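Side-chain contacts in NAD-dependent epimerase/dehydratase (Methanobrevibacter ruminantium, PDB 6DNT), which probably interconverts UDP-N-acetylglucosamine and UDP-N-acetylgalactosamine through NAD-dependent 4-epimerisation, and here holds UDP-N-acetylmuramic acid: residues Lys135-Cys140 against Lys146-Ser151; Ser190-Glu193 against Asp198-Ala201; Ile253-Ile258 against Ile319-Asp324; Ser287-Ser292 against Glu334-Phe339. All blocks are in the same frame, centred on the assembly; numbering follows the deposited sequence.

The four contacts run from the nucleotide-binding core toward the C-terminal part. Contacts 1 and 2, with centres 8 Å apart, meet through the neighbouring parallel strands 147-153 and 199-208, each packed against the helix that precedes it; both also touch the second subunit. Contact 3, about 19 Å from either, centre to centre, brings a late loop back to helix 250-262 and adjoins contact 1, where Ile149 packs on Asn257. Contact 4, its centre about 37 Å from that of contact 1 and across the chain's centre, joins two C-terminal helices. Contacts 3 and 4 alternate, so the chain crosses to the C-terminal region, comes back to helix 250-262 and leaves again for its last helix.

Contact 1 of 4, residues Lys135-Cys140 against Lys146-Ser151; sequences KLFIAC and KKVIFS. With NAD (nicotinamide-adenine-dinucleotide), chain B.
Phe150 CD1 lies at the edge of the Phe137 ring, near its plane and 4.2 Å from Phe137 CZ, whereas Phe137 meets the Phe150 ring obliquely. Val148 CG1 also reaches the Phe137 ring obliquely, 4.1 Å from Phe137 CE1, and these two side chains cross at about a right angle. The setting is the Rossmann-type fold of an extended short-chain dehydrogenase/reductase: helix 122-142 covers one surface of the mainly parallel sheet, and strand 147-153 follows it running almost the opposite way, with the two segment axes at 160° and 10.0 Å apart at their closest.

Val148 and Phe150 alternate with Ile149 along the strand and therefore share the surface under the helix. The branched valine suits an extended backbone and fills the short gap beneath the helix, while the larger phenylalanine spans to Leu188 and Cys184 of helix 176-195. Cys140 brings a slim sulfur to the place where the backbones come nearest. With SG anti to the carbonyl carbon (chi1 -71°), it points at Val148 CG2, 3.4 Å away; Val148 is modelled in two conformers, so the closeness of that pair is doubtful. On the outer surface of the helix, Ile138 packs on Pro122 of the second subunit.

Further along, toward its C-terminal end, the strand reaches the cofactor. The backbone oxygen of Ser151 accepts a hydrogen bond from Lys181, its hydroxyl is hydrogen-bonded to that of Tyr204, and Ser151 CB rests 3.6 Å from the ribose oxygen O4D of NAD.

Contact 2 of 4, residues Ser190-Glu193 against Asp198-Ala201; sequences SFHE and DYVA
This is a mixed polar and apolar contact at the turn where helix 176-195 gives way to strand 199-208 of the Rossmann-type sheet, and His192 carries the helix side of it, facing Asp198 and Tyr199. The imidazole swings out toward the strand because CG stands anti to the backbone N (chi1 180°). Asp198 OD1 then lies at the ring edge, in its plane, 3.3 Å from His192 CE1, with the ring and carboxylate planes 35° apart. Nearer the backbone, His192 CB abuts the edge of the Tyr199 ring, 3.8 Å from Tyr199 CE1.

Tyr199 turns the edge of its ring to the helix with CG placed between the backbone N and the carbonyl carbon (chi1 75°), and also packs on Leu188 and Lys189. A large aromatic suits this first strand residue, since it fills the wedge between the helix end and the sheet. The strand itself is held by backbone bonds from Asp198 and Val200 to Val148, while Phe191, on another side of the helix, packs on Pro176 of the second subunit.

The main polar partner of His192 ND1 is the backbone oxygen of Leu197, which fixes the rotation of the ring. Glu193 OE2 lies in the ring plane 3.4 Å from His192 CD2, at the edge opposite Asp198. Asp198, and to a lesser extent Glu193, whose charge is shared with Lys189 in a salt bridge, might modestly favour a protonated ring.

Contact 3 of 4, residues Ile253-Ile258 against Ile319-Asp324; sequences IAKANI and ISFKPD
Phe321 and Ala256 bury the most surface here, packing the loop 319-324 onto helix 250-262 at the flank of the Rossmann-type domain. The ring of Phe321 lies flat against the helix: Ala256 CA sits over one face, Ala256 CB is 3.9 Å from Phe321 CD2, and Pro323 N lies 4.0 Å above the centre of the opposite face. The first torsion of Phe321 (-177°) sets CG opposite the backbone N and sends the ring out from the loop onto the helix. A residue as small as alanine suits the spot, because the aromatic ring can approach the helix backbone itself.

Lys255 adds its aliphatic base, with CB 3.9 Å from Phe321 CE1. Its extended chain then carries the ammonium toward Asp324, which is of opposite charge but not in contact. Beside the phenylalanine, Ile319 reaches in with its CD1 methyl, 3.7 Å from Ala256 O, and closes the apolar patch toward Ile269 of strand 267-271.

On the helix side away from the loop, Asn257 ND2, also hydrogen-bonded to Tyr204 OH, gives Ile253 O a nearly straight bond of 3.0 Å (176°), from the face of that carbonyl opposite the one reached by Asn257 N.

Contact 4 of 4, residues Ser287-Ser292 against Glu334-Phe339; sequences SDVLES and ETVKWF
Leu290 overlaps Val336, its CD2 methyl pressing on Val336 CG1 at 3.5 Å, tighter than ordinary van der Waals contact. The two side chains cross at a slant. The preceding residue, Val289, lies alongside the other branch of the same valine, with Val289 CG1 4.1 Å from Val336 CG2, and these two side chains run past each other in opposite directions. Val336 therefore serves as a two-pronged partner: CG1, anti to its backbone N (chi1 166°), meets the leucine, and CG2 meets the valine. Beta-branched residues suit this position because each offers two methyls close to its helix. Leu290 does not aim its CB straight at helix 328-341, so it is the longer, branched side chain that brings CD2 round to Val336; the leucine also packs on Ile229 and Leu230 of helix 221-230. Val289 gains further cover from Glu329 and Arg333, one and two turns before Val336 on helix 328-341.

The chain leaves helical geometry at Glu291, just after the touching residues. Glu291 turns to a positive phi of 51°, Ser292 N bonds back to Ser287 O at 2.9 Å, and Glu291 N bonds to Asp288 O. The packing thus joins a helix terminated by a Schellman motif to the last helix of the chain, within the smaller C-terminal part that in extended short-chain dehydrogenase/reductase enzymes generally binds the nucleotide sugar.

Contact 1 of 4, residues Lys135-Cys140 against Lys146-Ser151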
loop_
_atom_site.group_PDB
_atom_site.type_symbol
_atom_site.label_atom_id
_atom_site.label_comp_id
_atom_site.label_asym_id
_atom_site.label_seq_id
_atom_site.Cartn_x
_atom_site.Cartn_y
_atom_site.Cartn_z
ATOM N N LYS A 135 7.810 -4.868 9.915
ATOM C CA LYS A 135 8.461 -5.379 11.136
ATOM C C LYS A 135 9.310 -4.299 11.787
ATOM O O LYS A 135 9.319 -4.159 13.018
ATOM C CB LYS A 135 9.308 -6.626 10.857
ATOM C CG LYS A 135 8.505 -7.886 10.618
ATOM C CD LYS A 135 9.433 -9.090 10.511
ATOM C CE LYS A 135 8.690 -10.417 10.476
ATOM N NZ LYS A 135 9.647 -11.571 10.471
ATOM N N LEU A 136 10.005 -3.515 10.969
ATOM C CA LEU A 136 10.802 -2.421 11.478
ATOM C C LEU A 136 9.935 -1.341 12.127
ATOM O O LEU A 136 10.235 -0.859 13.230
ATOM C CB LEU A 136 11.687 -1.826 10.369
ATOM C CG LEU A 136 12.590 -0.647 10.736
ATOM C CD1 LEU A 136 13.718 -1.085 11.655
ATOM C CD2 LEU A 136 13.116 0.004 9.454
ATOM N N PHE A 137 8.848 -0.971 11.453
ATOM C CA PHE A 137 7.979 0.086 11.952
ATOM C C PHE A 137 7.304 -0.325 13.271
ATOM O O PHE A 137 7.090 0.528 14.146
ATOM C CB PHE A 137 6.916 0.488 10.927
ATOM C CG PHE A 137 7.458 0.974 9.593
ATOM C CD1 PHE A 137 8.761 1.445 9.436
ATOM C CD2 PHE A 137 6.618 0.961 8.477
ATOM C CE1 PHE A 137 9.201 1.868 8.187
ATOM C CE2 PHE A 137 7.053 1.405 7.244
ATOM C CZ PHE A 137 8.344 1.861 7.103
ATOM N N ILE A 138 6.986 -1.614 13.415
ATOM C CA ILE A 138 6.427 -2.131 14.679
ATOM C C ILE A 138 7.452 -1.973 15.805
ATOM O O ILE A 138 7.145 -1.461 16.883
ATOM C CB ILE A 138 5.974 -3.601 14.532
ATOM C CG1 ILE A 138 4.741 -3.683 13.614
ATOM C CG2 ILE A 138 5.663 -4.208 15.899
ATOM C CD1 ILE A 138 4.459 -5.080 13.081
ATOM N N ALA A 139 8.686 -2.381 15.535
ATOM C CA ALA A 139 9.760 -2.180 16.505
ATOM C C ALA A 139 10.023 -0.698 16.788
ATOM O O ALA A 139 10.392 -0.360 17.908
ATOM C CB ALA A 139 11.027 -2.873 16.042
ATOM N N CYS A 140 9.853 0.186 15.795
ATOM C CA CYS A 140 10.009 1.625 16.017
ATOM C C CYS A 140 8.982 2.137 17.023
ATOM O O CYS A 140 9.344 2.821 17.991
ATOM C CB CYS A 140 9.867 2.432 14.729
ATOM S SG CYS A 140 11.249 2.265 13.570
ATOM N N LYS A 146 12.124 8.349 18.075
ATOM C CA LYS A 146 11.722 9.748 17.874
ATOM C C LYS A 146 11.284 10.003 16.449
ATOM O O LYS A 146 10.336 10.747 16.218
ATOM C CB LYS A 146 12.840 10.726 18.247
ATOM C CG LYS A 146 13.081 10.804 19.743
ATOM C CD LYS A 146 14.340 11.609 20.062
ATOM C CE LYS A 146 14.786 11.402 21.506
ATOM N NZ LYS A 146 15.166 9.989 21.804
ATOM N N LYS A 147 11.969 9.393 15.482
ATOM C CA LYS A 147 11.581 9.574 14.086
ATOM C C LYS A 147 12.099 8.444 13.212
ATOM O O LYS A 147 13.230 7.978 13.401
ATOM C CB LYS A 147 12.112 10.896 13.560
ATOM C CG LYS A 147 11.429 11.386 12.289
ATOM C CD LYS A 147 10.658 12.656 12.533
ATOM C CE LYS A 147 10.244 13.298 11.238
ATOM N NZ LYS A 147 10.463 14.769 11.272
ATOM N N VAL A 148 11.298 8.077 12.210
ATOM C CA VAL A 148 11.688 7.156 11.144
ATOM C C VAL A 148 11.861 7.974 9.862
ATOM O O VAL A 148 10.984 8.778 9.549
ATOM C CB VAL A 148 10.581 6.116 10.904
ATOM C CG1 VAL A 148 10.883 5.284 9.659
ATOM C CG2 VAL A 148 10.384 5.236 12.136
ATOM N N ILE A 149 12.961 7.797 9.123
ATOM C CA ILE A 149 13.149 8.515 7.874
ATOM C C ILE A 149 13.159 7.401 6.837
ATOM O O ILE A 149 14.063 6.575 6.842
ATOM C CB ILE A 149 14.432 9.355 7.874
ATOM C CG1 ILE A 149 14.476 10.303 9.098
ATOM C CG2 ILE A 149 14.500 10.153 6.576
ATOM C CD1 ILE A 149 14.984 9.667 10.383
ATOM N N PHE A 150 12.133 7.371 5.987
ATOM C CA PHE A 150 11.912 6.275 5.037
ATOM C C PHE A 150 12.262 6.697 3.610
ATOM O O PHE A 150 11.864 7.762 3.177
ATOM C CB PHE A 150 10.443 5.839 5.072
ATOM C CG PHE A 150 10.101 4.795 4.046
ATOM C CD1 PHE A 150 10.730 3.562 4.055
ATOM C CD2 PHE A 150 9.176 5.060 3.038
ATOM C CE1 PHE A 150 10.445 2.608 3.093
ATOM C CE2 PHE A 150 8.887 4.104 2.073
ATOM C CZ PHE A 150 9.513 2.881 2.098
ATOM N N SER A 151 12.993 5.834 2.904
ATOM C CA SER A 151 13.378 6.054 1.515
ATOM C C SER A 151 12.280 5.539 0.589
ATOM O O SER A 151 12.135 4.341 0.408
ATOM C CB SER A 151 14.678 5.305 1.204
ATOM O OG SER A 151 15.746 5.857 1.927
HETATM P PA NAD B . 21.191 -0.395 -2.541
HETATM O O1A NAD B . 22.578 0.105 -2.812
HETATM O O2A NAD B . 20.796 -1.725 -3.083
HETATM O O5B NAD B . 21.010 -0.368 -0.939
HETATM C C5B NAD B . 20.085 -1.228 -0.278
HETATM C C4B NAD B . 20.848 -1.855 0.870
HETATM O O4B NAD B . 19.935 -2.643 1.638
HETATM C C3B NAD B . 21.953 -2.798 0.405
HETATM O O3B NAD B . 23.148 -2.482 1.105
HETATM C C2B NAD B . 21.434 -4.196 0.700
HETATM O O2B NAD B . 22.433 -5.179 1.021
HETATM C C1B NAD B . 20.484 -3.939 1.853
HETATM N N9A NAD B . 19.325 -4.835 1.962
HETATM C C8A NAD B . 18.423 -5.142 0.996
HETATM N N7A NAD B . 17.447 -5.946 1.487
HETATM C C5A NAD B . 17.711 -6.122 2.810
HETATM C C6A NAD B . 17.084 -6.848 3.925
HETATM N N6A NAD B . 15.959 -7.551 3.720
HETATM N N1A NAD B . 17.690 -6.778 5.151
HETATM C C2A NAD B . 18.818 -6.074 5.352
HETATM N N3A NAD B . 19.448 -5.379 4.375
HETATM C C4A NAD B . 18.931 -5.383 3.112
HETATM O O3 NAD B . 20.112 0.695 -3.032
HETATM P PN NAD B . 20.150 2.274 -2.917
HETATM O O1N NAD B . 21.153 2.746 -1.908
HETATM O O2N NAD B . 20.170 2.854 -4.305
HETATM O O5D NAD B . 18.670 2.514 -2.354
HETATM C C5D NAD B . 18.479 2.855 -0.977
HETATM C C4D NAD B . 17.001 3.181 -0.774
HETATM O O4D NAD B . 16.654 4.307 -1.584
HETATM C C3D NAD B . 16.075 2.039 -1.177
HETATM O O3D NAD B . 14.946 1.970 -0.287
HETATM C C2D NAD B . 15.629 2.436 -2.563
HETATM O O2D NAD B . 14.393 1.831 -2.917
HETATM C C1D NAD B . 15.554 3.941 -2.430
HETATM N N1N NAD B . 15.641 4.685 -3.691
HETATM C C2N NAD B . 16.773 4.702 -4.417
HETATM C C3N NAD B . 16.847 5.428 -5.601
HETATM C C7N NAD B . 18.083 5.478 -6.469
HETATM O O7N NAD B . 18.047 6.152 -7.493
HETATM N N7N NAD B . 19.178 4.788 -6.166
HETATM C C4N NAD B . 15.716 6.147 -5.999
HETATM C C5N NAD B . 14.556 6.108 -5.245
HETATM C C6N NAD B . 14.538 5.352 -4.089
#

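Contact 2 of 4, residues Ser190-Glu193 against Asp198-Ala201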
loop_
_atom_site.group_PDB
_atom_site.type_symbol
_atom_site.label_atom_id
_atom_site.label_comp_id
_atom_site.label_asym_id
_atom_site.label_seq_id
_atom_site.Cartn_x
_atom_site.Cartn_y
_atom_site.Cartn_z
ATOM N N SER A 190 -0.565 5.354 8.781
ATOM C CA SER A 190 -1.420 4.644 9.719
ATOM C C SER A 190 -0.768 4.469 11.091
ATOM O O SER A 190 -1.466 4.454 12.114
ATOM C CB SER A 190 -1.864 3.294 9.156
ATOM O OG SER A 190 -0.865 2.292 9.237
ATOM N N PHE A 191 0.551 4.314 11.119
ATOM C CA PHE A 191 1.282 4.184 12.389
ATOM C C PHE A 191 1.360 5.523 13.132
ATOM O O PHE A 191 1.368 5.537 14.363
ATOM C CB PHE A 191 2.670 3.572 12.166
ATOM C CG PHE A 191 2.688 2.068 12.183
ATOM C CD1 PHE A 191 1.757 1.332 11.466
ATOM C CD2 PHE A 191 3.650 1.383 12.917
ATOM C CE1 PHE A 191 1.778 -0.057 11.487
ATOM C CE2 PHE A 191 3.665 -0.004 12.953
ATOM C CZ PHE A 191 2.730 -0.725 12.228
ATOM N N HIS A 192 1.419 6.630 12.390
ATOM C CA HIS A 192 1.331 7.951 13.003
ATOM C C HIS A 192 -0.024 8.119 13.686
ATOM O O HIS A 192 -0.100 8.519 14.851
ATOM C CB HIS A 192 1.586 9.052 11.983
ATOM C CG HIS A 192 1.499 10.426 12.565
ATOM N ND1 HIS A 192 2.513 10.982 13.311
ATOM C CD2 HIS A 192 0.514 11.349 12.520
ATOM C CE1 HIS A 192 2.156 12.191 13.706
ATOM N NE2 HIS A 192 0.947 12.438 13.237
ATOM N N GLU A 193 -1.089 7.751 12.987
ATOM C CA GLU A 193 -2.437 7.895 13.545
ATOM C C GLU A 193 -2.692 6.920 14.685
ATOM O O GLU A 193 -3.299 7.309 15.689
ATOM C CB GLU A 193 -3.516 7.739 12.466
ATOM C CG GLU A 193 -3.432 8.739 11.319
ATOM C CD GLU A 193 -3.376 10.192 11.768
ATOM O OE1 GLU A 193 -4.091 10.548 12.716
ATOM O OE2 GLU A 193 -2.615 10.984 11.173
ATOM N N ASP A 198 6.307 9.247 14.640
ATOM C CA ASP A 198 6.648 10.349 13.760
ATOM C C ASP A 198 7.557 9.856 12.642
ATOM O O ASP A 198 8.382 8.975 12.850
ATOM C CB ASP A 198 7.319 11.463 14.561
ATOM C CG ASP A 198 6.331 12.195 15.472
ATOM O OD1 ASP A 198 5.098 12.101 15.254
ATOM O OD2 ASP A 198 6.804 12.852 16.417
ATOM N N TYR A 199 7.388 10.424 11.460
ATOM C CA TYR A 199 8.097 9.931 10.283
ATOM C C TYR A 199 8.191 10.989 9.205
ATOM O O TYR A 199 7.366 11.897 9.143
ATOM C CB TYR A 199 7.389 8.697 9.695
ATOM C CG TYR A 199 6.127 9.070 8.939
ATOM C CD1 TYR A 199 4.942 9.270 9.607
ATOM C CD2 TYR A 199 6.143 9.284 7.560
ATOM C CE1 TYR A 199 3.787 9.645 8.937
ATOM C CE2 TYR A 199 5.006 9.673 6.883
ATOM C CZ TYR A 199 3.824 9.840 7.572
ATOM O OH TYR A 199 2.670 10.207 6.904
ATOM N N VAL A 200 9.195 10.843 8.347
ATOM C CA VAL A 200 9.204 11.505 7.054
ATOM C C VAL A 200 9.474 10.432 6.010
ATOM O O VAL A 200 10.380 9.620 6.181
ATOM C CB VAL A 200 10.260 12.615 6.948
ATOM C CG1 VAL A 200 10.458 13.030 5.494
ATOM C CG2 VAL A 200 9.874 13.835 7.786
ATOM N N ALA A 201 8.670 10.425 4.949
ATOM C CA ALA A 201 8.908 9.587 3.796
ATOM C C ALA A 201 9.471 10.495 2.715
ATOM O O ALA A 201 8.881 11.524 2.383
ATOM C CB ALA A 201 7.610 8.938 3.346
#

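Contact 3 of 4, residues Ile253-Ile258 against Ile319-Asp324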
loop_
_atom_site.group_PDB
_atom_site.type_symbol
_atom_site.label_atom_id
_atom_site.label_comp_id
_atom_site.label_asym_id
_atom_site.label_seq_id
_atom_site.Cartn_x
_atom_site.Cartn_y
_atom_site.Cartn_z
ATOM N N ILE A 253 20.913 13.728 -1.025
ATOM C CA ILE A 253 19.951 12.792 -0.425
ATOM C C ILE A 253 20.310 12.530 1.048
ATOM O O ILE A 253 19.427 12.524 1.911
ATOM C CB ILE A 253 19.890 11.456 -1.194
ATOM C CG1 ILE A 253 19.366 11.668 -2.625
ATOM C CG2 ILE A 253 19.011 10.451 -0.452
ATOM C CD1 ILE A 253 17.966 12.239 -2.727
ATOM N N ALA A 254 21.596 12.330 1.322
ATOM C CA ALA A 254 22.057 12.126 2.690
ATOM C C ALA A 254 21.721 13.331 3.575
ATOM O O ALA A 254 21.183 13.163 4.677
ATOM C CB ALA A 254 23.540 11.807 2.720
ATOM N N LYS A 255 21.991 14.539 3.076
ATOM C CA LYS A 255 21.620 15.768 3.799
ATOM C C LYS A 255 20.115 15.845 4.093
ATOM O O LYS A 255 19.702 16.155 5.220
ATOM C CB LYS A 255 22.049 17.021 3.029
ATOM C CG LYS A 255 23.520 17.363 3.175
ATOM C CD LYS A 255 23.838 18.713 2.535
ATOM C CE LYS A 255 25.342 18.929 2.394
ATOM N NZ LYS A 255 25.641 20.275 1.821
ATOM N N ALA A 256 19.297 15.553 3.083
ATOM C CA ALA A 256 17.838 15.555 3.245
ATOM C C ALA A 256 17.387 14.562 4.313
ATOM O O ALA A 256 16.468 14.848 5.067
ATOM C CB ALA A 256 17.148 15.262 1.913
ATOM N N ASN A 257 18.036 13.401 4.367
ATOM C CA ASN A 257 17.721 12.411 5.390
ATOM C C ASN A 257 17.969 12.976 6.784
ATOM O O ASN A 257 17.111 12.887 7.671
ATOM C CB ASN A 257 18.544 11.132 5.191
ATOM C CG ASN A 257 17.821 10.105 4.356
ATOM O OD1 ASN A 257 17.231 9.182 4.896
ATOM N ND2 ASN A 257 17.845 10.271 3.040
ATOM N N ILE A 258 19.136 13.587 6.954
ATOM C CA ILE A 258 19.567 14.072 8.267
ATOM C C ILE A 258 18.717 15.256 8.713
ATOM O O ILE A 258 18.275 15.296 9.869
ATOM C CB ILE A 258 21.071 14.398 8.264
ATOM C CG1 ILE A 258 21.853 13.091 8.056
ATOM C CG2 ILE A 258 21.489 15.054 9.575
ATOM C CD1 ILE A 258 23.309 13.269 7.690
ATOM N N ILE A 319 11.686 20.842 5.696
ATOM C CA ILE A 319 12.867 20.341 6.398
ATOM C C ILE A 319 14.060 21.301 6.291
ATOM O O ILE A 319 15.190 20.924 6.565
ATOM C CB ILE A 319 13.243 18.909 5.934
ATOM C CG1 ILE A 319 13.498 18.847 4.424
ATOM C CG2 ILE A 319 12.127 17.938 6.301
ATOM C CD1 ILE A 319 14.302 17.634 4.009
ATOM N N SER A 320 13.785 22.553 5.925
ATOM C CA SER A 320 14.812 23.580 5.729
ATOM C C SER A 320 15.975 23.128 4.837
ATOM O O SER A 320 17.133 23.408 5.134
ATOM C CB SER A 320 15.325 24.065 7.090
ATOM O OG SER A 320 14.234 24.480 7.902
ATOM N N PHE A 321 15.657 22.437 3.741
ATOM C CA PHE A 321 16.682 21.978 2.811
ATOM C C PHE A 321 16.635 22.733 1.483
ATOM O O PHE A 321 15.599 22.789 0.833
ATOM C CB PHE A 321 16.560 20.474 2.578
ATOM C CG PHE A 321 17.633 19.903 1.689
ATOM C CD1 PHE A 321 18.987 20.237 1.873
ATOM C CD2 PHE A 321 17.306 19.004 0.683
ATOM C CE1 PHE A 321 19.970 19.699 1.054
ATOM C CE2 PHE A 321 18.290 18.469 -0.141
ATOM C CZ PHE A 321 19.619 18.805 0.055
ATOM N N LYS A 322 17.770 23.323 1.109
ATOM C CA LYS A 322 17.951 23.973 -0.190
ATOM C C LYS A 322 19.108 23.254 -0.874
ATOM O O LYS A 322 20.262 23.485 -0.526
ATOM C CB LYS A 322 18.266 25.473 -0.024
ATOM C CG LYS A 322 17.047 26.363 0.206
ATOM C CD LYS A 322 17.416 27.841 0.389
ATOM C CE LYS A 322 16.198 28.733 0.594
ATOM N NZ LYS A 322 16.544 30.167 0.797
ATOM N N PRO A 323 18.815 22.352 -1.823
ATOM C CA PRO A 323 19.931 21.709 -2.517
ATOM C C PRO A 323 20.674 22.680 -3.437
ATOM O O PRO A 323 20.089 23.665 -3.890
ATOM C CB PRO A 323 19.261 20.593 -3.316
ATOM C CG PRO A 323 17.846 21.021 -3.476
ATOM C CD PRO A 323 17.508 21.818 -2.254
ATOM N N ASP A 324 21.950 22.402 -3.682
ATOM C CA ASP A 324 22.782 23.259 -4.546
ATOM C C ASP A 324 22.223 23.185 -5.971
ATOM O O ASP A 324 22.045 22.094 -6.500
ATOM C CB ASP A 324 24.248 22.800 -4.560
ATOM C CG ASP A 324 24.900 22.797 -3.184
ATOM O OD1 ASP A 324 24.536 23.631 -2.328
ATOM O OD2 ASP A 324 25.805 21.963 -2.956
#

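Contact 4 of 4, residues Ser287-Ser292 against Glu334-Phe339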
loop_
_atom_site.group_PDB
_atom_site.type_symbol
_atom_site.label_atom_id
_atom_site.label_comp_id
_atom_site.label_asym_id
_atom_site.label_seq_id
_atom_site.Cartn_x
_atom_site.Cartn_y
_atom_site.Cartn_z
ATOM N N SER A 287 30.350 13.294 -21.508
ATOM C CA SER A 287 31.418 13.222 -22.516
ATOM C C SER A 287 32.389 14.393 -22.398
ATOM O O SER A 287 33.594 14.191 -22.527
ATOM C CB SER A 287 30.838 13.142 -23.924
ATOM O OG SER A 287 30.122 11.933 -24.077
ATOM N N ASP A 288 31.877 15.589 -22.133
ATOM C CA ASP A 288 32.735 16.765 -21.914
ATOM C C ASP A 288 33.608 16.611 -20.680
ATOM O O ASP A 288 34.825 16.848 -20.739
ATOM C CB ASP A 288 31.909 18.047 -21.805
ATOM C CG ASP A 288 31.312 18.479 -23.134
ATOM O OD1 ASP A 288 31.785 18.011 -24.193
ATOM O OD2 ASP A 288 30.368 19.301 -23.125
ATOM N N VAL A 289 33.006 16.181 -19.571
ATOM C CA VAL A 289 33.749 15.938 -18.333
ATOM C C VAL A 289 34.883 14.922 -18.559
ATOM O O VAL A 289 35.992 15.117 -18.069
ATOM C CB VAL A 289 32.810 15.493 -17.173
ATOM C CG1 VAL A 289 33.587 14.894 -16.009
ATOM C CG2 VAL A 289 31.975 16.664 -16.700
ATOM N N LEU A 290 34.603 13.858 -19.303
ATOM C CA LEU A 290 35.576 12.805 -19.588
ATOM C C LEU A 290 36.479 13.087 -20.805
ATOM O O LEU A 290 37.326 12.257 -21.128
ATOM C CB LEU A 290 34.858 11.454 -19.755
ATOM C CG LEU A 290 34.424 10.817 -18.424
ATOM C CD1 LEU A 290 33.329 9.776 -18.619
ATOM C CD2 LEU A 290 35.621 10.199 -17.724
ATOM N N GLU A 291 36.292 14.238 -21.453
ATOM C CA GLU A 291 37.050 14.634 -22.658
ATOM C C GLU A 291 37.021 13.519 -23.708
ATOM O O GLU A 291 38.045 13.161 -24.309
ATOM C CB GLU A 291 38.480 15.044 -22.273
ATOM C CG GLU A 291 38.516 16.185 -21.255
ATOM C CD GLU A 291 39.916 16.725 -21.005
ATOM O OE1 GLU A 291 40.823 15.932 -20.660
ATOM O OE2 GLU A 291 40.110 17.951 -21.144
ATOM N N SER A 292 35.814 13.000 -23.930
ATOM C CA SER A 292 35.603 11.787 -24.709
ATOM C C SER A 292 35.007 12.089 -26.074
ATOM O O SER A 292 34.068 12.864 -26.181
ATOM C CB SER A 292 34.648 10.847 -23.969
ATOM O OG SER A 292 34.369 9.678 -24.733
ATOM N N GLU A 334 33.174 14.377 -9.320
ATOM C CA GLU A 334 33.370 13.539 -8.137
ATOM C C GLU A 334 32.952 12.085 -8.385
ATOM O O GLU A 334 33.608 11.156 -7.943
ATOM C CB GLU A 334 32.586 14.143 -6.959
ATOM C CG GLU A 334 33.016 13.677 -5.586
ATOM C CD GLU A 334 32.582 14.643 -4.486
ATOM O OE1 GLU A 334 33.392 15.533 -4.130
ATOM O OE2 GLU A 334 31.434 14.542 -3.995
ATOM N N THR A 335 31.857 11.900 -9.120
ATOM C CA THR A 335 31.373 10.573 -9.485
ATOM C C THR A 335 32.355 9.852 -10.413
ATOM O O THR A 335 32.696 8.693 -10.197
ATOM C CB THR A 335 29.976 10.692 -10.132
ATOM O OG1 THR A 335 29.110 11.382 -9.228
ATOM C CG2 THR A 335 29.395 9.338 -10.481
ATOM N N VAL A 336 32.827 10.561 -11.438
ATOM C CA VAL A 336 33.813 10.016 -12.369
ATOM C C VAL A 336 35.090 9.605 -11.628
ATOM O O VAL A 336 35.600 8.505 -11.831
ATOM C CB VAL A 336 34.130 11.031 -13.492
ATOM C CG1 VAL A 336 35.385 10.633 -14.266
ATOM C CG2 VAL A 336 32.947 11.144 -14.440
ATOM N N LYS A 337 35.580 10.481 -10.757
ATOM C CA LYS A 337 36.794 10.174 -9.988
ATOM C C LYS A 337 36.611 8.920 -9.137
ATOM O O LYS A 337 37.508 8.075 -9.066
ATOM C CB LYS A 337 37.267 11.376 -9.148
ATOM C CG LYS A 337 37.762 12.555 -9.984
ATOM C CD LYS A 337 38.215 13.770 -9.187
ATOM C CE LYS A 337 38.302 15.017 -10.049
ATOM N NZ LYS A 337 38.723 16.200 -9.250
ATOM N N TRP A 338 35.425 8.755 -8.548
ATOM C CA TRP A 338 35.121 7.523 -7.863
ATOM C C TRP A 338 35.193 6.284 -8.786
ATOM O O TRP A 338 35.877 5.298 -8.455
ATOM C CB TRP A 338 33.769 7.604 -7.133
ATOM C CG TRP A 338 33.629 6.446 -6.297
ATOM C CD1 TRP A 338 34.122 6.284 -5.026
ATOM C CD2 TRP A 338 33.033 5.215 -6.658
ATOM N NE1 TRP A 338 33.840 5.029 -4.573
ATOM C CE2 TRP A 338 33.169 4.349 -5.554
ATOM C CE3 TRP A 338 32.376 4.753 -7.807
ATOM C CZ2 TRP A 338 32.685 3.053 -5.562
ATOM C CZ3 TRP A 338 31.893 3.469 -7.812
ATOM C CH2 TRP A 338 32.050 2.626 -6.692
ATOM N N PHE A 339 34.540 6.331 -9.950
ATOM C CA PHE A 339 34.574 5.196 -10.875
ATOM C C PHE A 339 35.983 4.902 -11.386
ATOM O O PHE A 339 36.333 3.745 -11.550
ATOM C CB PHE A 339 33.586 5.371 -12.040
ATOM C CG PHE A 339 32.171 5.037 -11.660
ATOM C CD1 PHE A 339 31.777 3.717 -11.539
ATOM C CD2 PHE A 339 31.255 6.033 -11.377
ATOM C CE1 PHE A 339 30.489 3.390 -11.164
ATOM C CE2 PHE A 339 29.956 5.712 -10.999
ATOM C CZ PHE A 339 29.576 4.392 -10.891
#